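Local structure of putative flagella-related protein H (Methanocaldococcus jannaschii DSM 2661, 4WIA) at residues I71-K83 with V216-E228. The protein is an archaellum accessory component, probably an ATP-binding protein of the KaiC-like P-loop NTPase class with a regulatory role in archaeal flagellum assembly. Numbering follows the deposited sequence.
Sequences IKQMNSLNYSINK and VFRVEPKIGIAVE. With SO4 (sulfate ion), chain G.
Tyr79 brings the hydroxyl end of its ring against Gly224 (OH to CA, 3.6 Å) and meets the CD1 methyl of Ile225 at the ring's edge. The contact joins a Schellman motif, which ends helix 67-76 of this KaiC-like P-loop fold, to the hairpin of strands 214-220 and 224-227. In the Schellman turn, Asn78 has positive phi, and Tyr79 N bonds back to Met74 O. The hairpin carries a classic beta bulge, with Ile223 and Gly224 both facing Glu220. Tyr79 OH accepts the backbone N-H of Ile225 (OH to N, 3.1 Å). It also donates to a water that in turn donates to Ile225 O, so the hydroxyl meets Ile225 N directly and Ile225 O through the water. With CG anti to the carbonyl carbon (chi1 -68°), the Tyr79 ring reaches across to the hairpin. Tyr49 also meets this ring. An alanine here would remove the hydroxyl and is likely to leave Ile225 N without this acceptor and Ile225 CD1 without its aromatic neighbour. Ile225 also touches Val42 of helix 40-53, a residue that binds ATP by similarity, so the contact lies beside the probable nucleotide site. Leu77 CD2 packs on Val219 CG1 at 3.7 Å. Arg13 donates to both Asn78 O and Ile223 O and so bridges the two segments. Away from this contact, Lys83 N donates to a sulfate, probably from the crystallisation liquor. The hairpin turn meets the helix end directly. Lys222 N donates to Ser76 O (2.8 Å) in the plane of that carbonyl. The Lys222 chain bends at chi2, chi3 and chi4 and curls back past Ser76 O. Lys222 NZ lies 2.5 Å from Asn78 OD1, a hydrogen bond of doubtful, very short length, with the donor tilted 33° from the amide carbonyl plane.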
loop_
_atom_site.group_PDB
_atom_site.type_symbol
_atom_site.label_atom_id
_atom_site.label_comp_id
_atom_site.label_asym_id
_atom_site.label_seq_id
_atom_site.Cartn_x
_atom_site.Cartn_y
_atom_site.Cartn_z
ATOM N N ILE A 71 6.302 19.927 -8.929
ATOM C CA ILE A 71 5.164 19.138 -9.319
ATOM C C ILE A 71 5.307 18.653 -10.779
ATOM O O ILE A 71 5.028 17.485 -11.072
ATOM C CB ILE A 71 3.881 19.918 -9.125
ATOM C CG1 ILE A 71 3.592 20.054 -7.635
ATOM C CG2 ILE A 71 2.700 19.243 -9.828
ATOM C CD1 ILE A 71 2.680 21.221 -7.351
ATOM N N LYS A 72 5.751 19.534 -11.678
ATOM C CA LYS A 72 5.940 19.137 -13.043
ATOM C C LYS A 72 7.015 18.068 -13.155
ATOM O O LYS A 72 6.855 17.141 -13.936
ATOM C CB LYS A 72 6.342 20.292 -13.961
ATOM C CG LYS A 72 5.462 21.491 -13.798
ATOM C CD LYS A 72 5.335 22.257 -15.064
ATOM C CE LYS A 72 6.239 23.448 -15.212
ATOM N NZ LYS A 72 5.556 24.404 -16.128
ATOM N N GLN A 73 8.126 18.259 -12.447
ATOM C CA GLN A 73 9.234 17.346 -12.531
ATOM C C GLN A 73 8.818 15.957 -12.004
ATOM O O GLN A 73 9.042 14.952 -12.674
ATOM C CB GLN A 73 10.406 17.855 -11.732
ATOM C CG GLN A 73 11.373 16.767 -11.328
ATOM C CD GLN A 73 12.214 16.270 -12.473
ATOM O OE1 GLN A 73 12.062 16.728 -13.592
ATOM N NE2 GLN A 73 13.129 15.348 -12.205
HETATM N N MSE A 74 8.100 15.939 -10.879
HETATM C CA MSE A 74 7.529 14.700 -10.365
HETATM C C MSE A 74 6.525 14.115 -11.352
HETATM O O MSE A 74 6.540 12.928 -11.654
HETATM C CB MSE A 74 6.883 14.868 -9.005
HETATM C CG MSE A 74 7.928 15.290 -8.037
HETATM SE SE MSE A 74 9.196 13.871 -7.572
HETATM C CE MSE A 74 8.159 12.981 -6.167
ATOM N N ASN A 75 5.667 14.918 -11.922
ATOM C CA ASN A 75 4.715 14.393 -12.872
ATOM C C ASN A 75 5.406 13.805 -14.118
ATOM O O ASN A 75 4.948 12.807 -14.695
ATOM C CB ASN A 75 3.749 15.500 -13.299
ATOM C CG ASN A 75 2.754 15.000 -14.292
ATOM O OD1 ASN A 75 2.832 15.319 -15.467
ATOM N ND2 ASN A 75 1.804 14.240 -13.827
ATOM N N SER A 76 6.515 14.427 -14.517
ATOM C CA SER A 76 7.225 14.036 -15.727
ATOM C C SER A 76 7.824 12.633 -15.549
ATOM O O SER A 76 7.933 11.909 -16.496
ATOM C CB SER A 76 8.352 15.002 -16.063
ATOM O OG SER A 76 9.420 14.883 -15.116
ATOM N N LEU A 77 8.166 12.290 -14.319
ATOM C CA LEU A 77 8.638 10.966 -13.965
ATOM C C LEU A 77 7.524 9.989 -13.570
ATOM O O LEU A 77 7.786 8.810 -13.233
ATOM C CB LEU A 77 9.605 11.086 -12.783
ATOM C CG LEU A 77 10.798 11.981 -13.108
ATOM C CD1 LEU A 77 11.695 12.145 -11.916
ATOM C CD2 LEU A 77 11.614 11.490 -14.281
ATOM N N ASN A 78 6.280 10.432 -13.632
ATOM C CA ASN A 78 5.221 9.595 -13.156
ATOM C C ASN A 78 5.386 9.207 -11.714
ATOM O O ASN A 78 5.058 8.102 -11.307
ATOM C CB ASN A 78 5.154 8.338 -14.013
ATOM C CG ASN A 78 3.740 7.983 -14.327
ATOM O OD1 ASN A 78 3.165 8.384 -15.401
ATOM N ND2 ASN A 78 3.094 7.415 -13.334
ATOM N N TYR A 79 5.865 10.166 -10.923
ATOM C CA TYR A 79 5.897 10.047 -9.503
ATOM C C TYR A 79 4.996 11.133 -8.973
ATOM O O TYR A 79 5.416 11.886 -8.078
ATOM C CB TYR A 79 7.303 10.346 -8.939
ATOM C CG TYR A 79 8.398 9.380 -9.245
ATOM C CD1 TYR A 79 8.135 8.026 -9.479
ATOM C CD2 TYR A 79 9.712 9.817 -9.344
ATOM C CE1 TYR A 79 9.147 7.136 -9.735
ATOM C CE2 TYR A 79 10.737 8.934 -9.659
ATOM C CZ TYR A 79 10.440 7.595 -9.840
ATOM O OH TYR A 79 11.441 6.708 -10.169
ATOM N N SER A 80 3.766 11.229 -9.437
ATOM C CA SER A 80 3.002 12.401 -9.111
ATOM C C SER A 80 2.601 12.438 -7.601
ATOM O O SER A 80 2.277 11.438 -6.979
ATOM C CB SER A 80 1.838 12.594 -10.092
ATOM O OG SER A 80 0.730 11.808 -9.695
ATOM N N ILE A 81 2.728 13.626 -6.994
ATOM C CA ILE A 81 2.586 13.754 -5.533
ATOM C C ILE A 81 1.604 14.846 -5.096
ATOM O O ILE A 81 1.712 15.391 -3.999
ATOM C CB ILE A 81 3.934 13.963 -4.896
ATOM C CG1 ILE A 81 4.853 14.951 -5.663
ATOM C CG2 ILE A 81 4.648 12.597 -4.781
ATOM C CD1 ILE A 81 4.366 16.368 -5.847
ATOM N N ASN A 82 0.618 15.133 -5.945
ATOM C CA ASN A 82 -0.365 16.156 -5.676
ATOM C C ASN A 82 -1.147 15.927 -4.419
ATOM O O ASN A 82 -1.313 16.826 -3.603
ATOM C CB ASN A 82 -1.358 16.211 -6.849
ATOM C CG ASN A 82 -0.673 16.503 -8.144
ATOM O OD1 ASN A 82 -0.632 15.667 -9.075
ATOM N ND2 ASN A 82 -0.081 17.673 -8.215
ATOM N N LYS A 83 -1.716 14.745 -4.303
ATOM C CA LYS A 83 -2.492 14.424 -3.122
ATOM C C LYS A 83 -1.666 14.411 -1.858
ATOM O O LYS A 83 -2.182 14.755 -0.784
ATOM C CB LYS A 83 -3.253 13.120 -3.257
ATOM C CG LYS A 83 -4.527 13.334 -4.034
ATOM C CD LYS A 83 -5.529 12.236 -3.794
ATOM C CE LYS A 83 -6.914 12.696 -4.200
ATOM N NZ LYS A 83 -7.893 11.595 -4.004
ATOM N N VAL A 216 23.260 0.819 -11.939
ATOM C CA VAL A 216 23.158 1.548 -13.196
ATOM C C VAL A 216 21.699 1.866 -13.504
ATOM O O VAL A 216 20.831 1.049 -13.289
ATOM C CB VAL A 216 23.760 0.760 -14.341
ATOM C CG1 VAL A 216 23.669 1.544 -15.636
ATOM C CG2 VAL A 216 25.210 0.400 -14.020
ATOM N N PHE A 217 21.431 3.088 -13.951
ATOM C CA PHE A 217 20.083 3.468 -14.363
ATOM C C PHE A 217 20.097 4.532 -15.431
ATOM O O PHE A 217 21.141 5.128 -15.713
ATOM C CB PHE A 217 19.227 3.940 -13.181
ATOM C CG PHE A 217 19.773 5.139 -12.446
ATOM C CD1 PHE A 217 20.721 4.985 -11.434
ATOM C CD2 PHE A 217 19.324 6.427 -12.723
ATOM C CE1 PHE A 217 21.235 6.084 -10.745
ATOM C CE2 PHE A 217 19.825 7.537 -12.010
ATOM C CZ PHE A 217 20.788 7.360 -11.028
ATOM N N ARG A 218 18.928 4.730 -16.038
ATOM C CA ARG A 218 18.674 5.881 -16.883
ATOM C C ARG A 218 17.350 6.485 -16.407
ATOM O O ARG A 218 16.541 5.843 -15.742
ATOM C CB ARG A 218 18.644 5.502 -18.350
ATOM C CG ARG A 218 17.519 4.571 -18.738
ATOM C CD ARG A 218 17.794 3.722 -19.979
ATOM N NE ARG A 218 17.084 2.428 -19.885
ATOM C CZ ARG A 218 17.439 1.421 -19.068
ATOM N NH1 ARG A 218 16.745 0.281 -19.047
ATOM N NH2 ARG A 218 18.492 1.549 -18.260
ATOM N N VAL A 219 17.177 7.755 -16.679
ATOM C CA VAL A 219 15.966 8.436 -16.280
ATOM C C VAL A 219 15.056 8.414 -17.492
ATOM O O VAL A 219 15.427 8.919 -18.536
ATOM C CB VAL A 219 16.275 9.874 -15.815
ATOM C CG1 VAL A 219 14.989 10.607 -15.460
ATOM C CG2 VAL A 219 17.244 9.865 -14.619
ATOM N N GLU A 220 13.872 7.813 -17.354
ATOM C CA GLU A 220 12.978 7.636 -18.497
ATOM C C GLU A 220 11.687 8.409 -18.275
ATOM O O GLU A 220 11.102 8.357 -17.158
ATOM C CB GLU A 220 12.658 6.130 -18.748
ATOM C CG GLU A 220 13.823 5.251 -19.207
ATOM C CD GLU A 220 14.309 5.499 -20.612
ATOM O OE1 GLU A 220 13.850 6.456 -21.263
ATOM O OE2 GLU A 220 15.156 4.696 -21.063
ATOM N N PRO A 221 11.244 9.148 -19.315
ATOM C CA PRO A 221 9.947 9.864 -19.259
ATOM C C PRO A 221 8.808 8.935 -18.797
ATOM O O PRO A 221 8.694 7.800 -19.308
ATOM C CB PRO A 221 9.714 10.348 -20.717
ATOM C CG PRO A 221 11.032 10.264 -21.400
ATOM C CD PRO A 221 11.964 9.385 -20.587
ATOM N N LYS A 222 8.034 9.398 -17.799
ATOM C CA LYS A 222 6.815 8.709 -17.303
ATOM C C LYS A 222 7.056 7.323 -16.674
ATOM O O LYS A 222 6.120 6.486 -16.548
ATOM C CB LYS A 222 5.756 8.619 -18.427
ATOM C CG LYS A 222 5.408 9.937 -19.085
ATOM C CD LYS A 222 4.903 10.969 -18.078
ATOM C CE LYS A 222 3.367 10.948 -17.915
ATOM N NZ LYS A 222 2.810 10.591 -16.558
ATOM N N ILE A 223 8.322 7.092 -16.305
ATOM C CA ILE A 223 8.737 5.933 -15.522
ATOM C C ILE A 223 9.563 6.417 -14.325
ATOM O O ILE A 223 9.283 6.097 -13.168
ATOM C CB ILE A 223 9.611 4.974 -16.372
ATOM C CG1 ILE A 223 8.797 4.402 -17.533
ATOM C CG2 ILE A 223 10.228 3.878 -15.486
ATOM C CD1 ILE A 223 9.620 3.608 -18.535
ATOM N N GLY A 224 10.554 7.258 -14.622
ATOM C CA GLY A 224 11.480 7.732 -13.628
ATOM C C GLY A 224 12.709 6.887 -13.841
ATOM O O GLY A 224 13.156 6.676 -14.971
ATOM N N ILE A 225 13.259 6.447 -12.722
ATOM C CA ILE A 225 14.415 5.619 -12.703
ATOM C C ILE A 225 14.026 4.281 -13.360
ATOM O O ILE A 225 13.152 3.581 -12.857
ATOM C CB ILE A 225 14.821 5.348 -11.231
ATOM C CG1 ILE A 225 15.479 6.521 -10.586
ATOM C CG2 ILE A 225 15.847 4.251 -11.096
ATOM C CD1 ILE A 225 14.558 7.672 -10.529
ATOM N N ALA A 226 14.698 3.964 -14.464
ATOM C CA ALA A 226 14.690 2.623 -15.043
ATOM C C ALA A 226 16.017 1.997 -14.625
ATOM O O ALA A 226 17.056 2.405 -15.112
ATOM C CB ALA A 226 14.589 2.697 -16.536
ATOM N N VAL A 227 15.972 1.047 -13.696
ATOM C CA VAL A 227 17.171 0.358 -13.214
ATOM C C VAL A 227 17.564 -0.739 -14.179
ATOM O O VAL A 227 16.759 -1.537 -14.591
ATOM C CB VAL A 227 16.905 -0.286 -11.859
ATOM C CG1 VAL A 227 18.190 -0.837 -11.293
ATOM C CG2 VAL A 227 16.345 0.753 -10.920
ATOM N N GLU A 228 18.805 -0.737 -14.606
ATOM C CA GLU A 228 19.285 -1.758 -15.514
ATOM C C GLU A 228 19.321 -3.071 -14.771
ATOM O O GLU A 228 19.822 -3.122 -13.673
ATOM C CB GLU A 228 20.706 -1.419 -15.856
ATOM C CG GLU A 228 21.294 -2.216 -16.973
ATOM C CD GLU A 228 22.198 -1.335 -17.801
ATOM O OE1 GLU A 228 23.381 -1.718 -17.979
ATOM O OE2 GLU A 228 21.698 -0.239 -18.217
HETATM S S SO4 G . -2.066 12.574 -7.666
HETATM O O1 SO4 G . -0.737 12.941 -8.085
HETATM O O2 SO4 G . -2.262 11.179 -7.929
HETATM O O3 SO4 G . -3.038 13.375 -8.380
HETATM O O4 SO4 G . -2.307 12.628 -6.252
HETATM O O HOH W 1 11.381 4.045 -10.928
#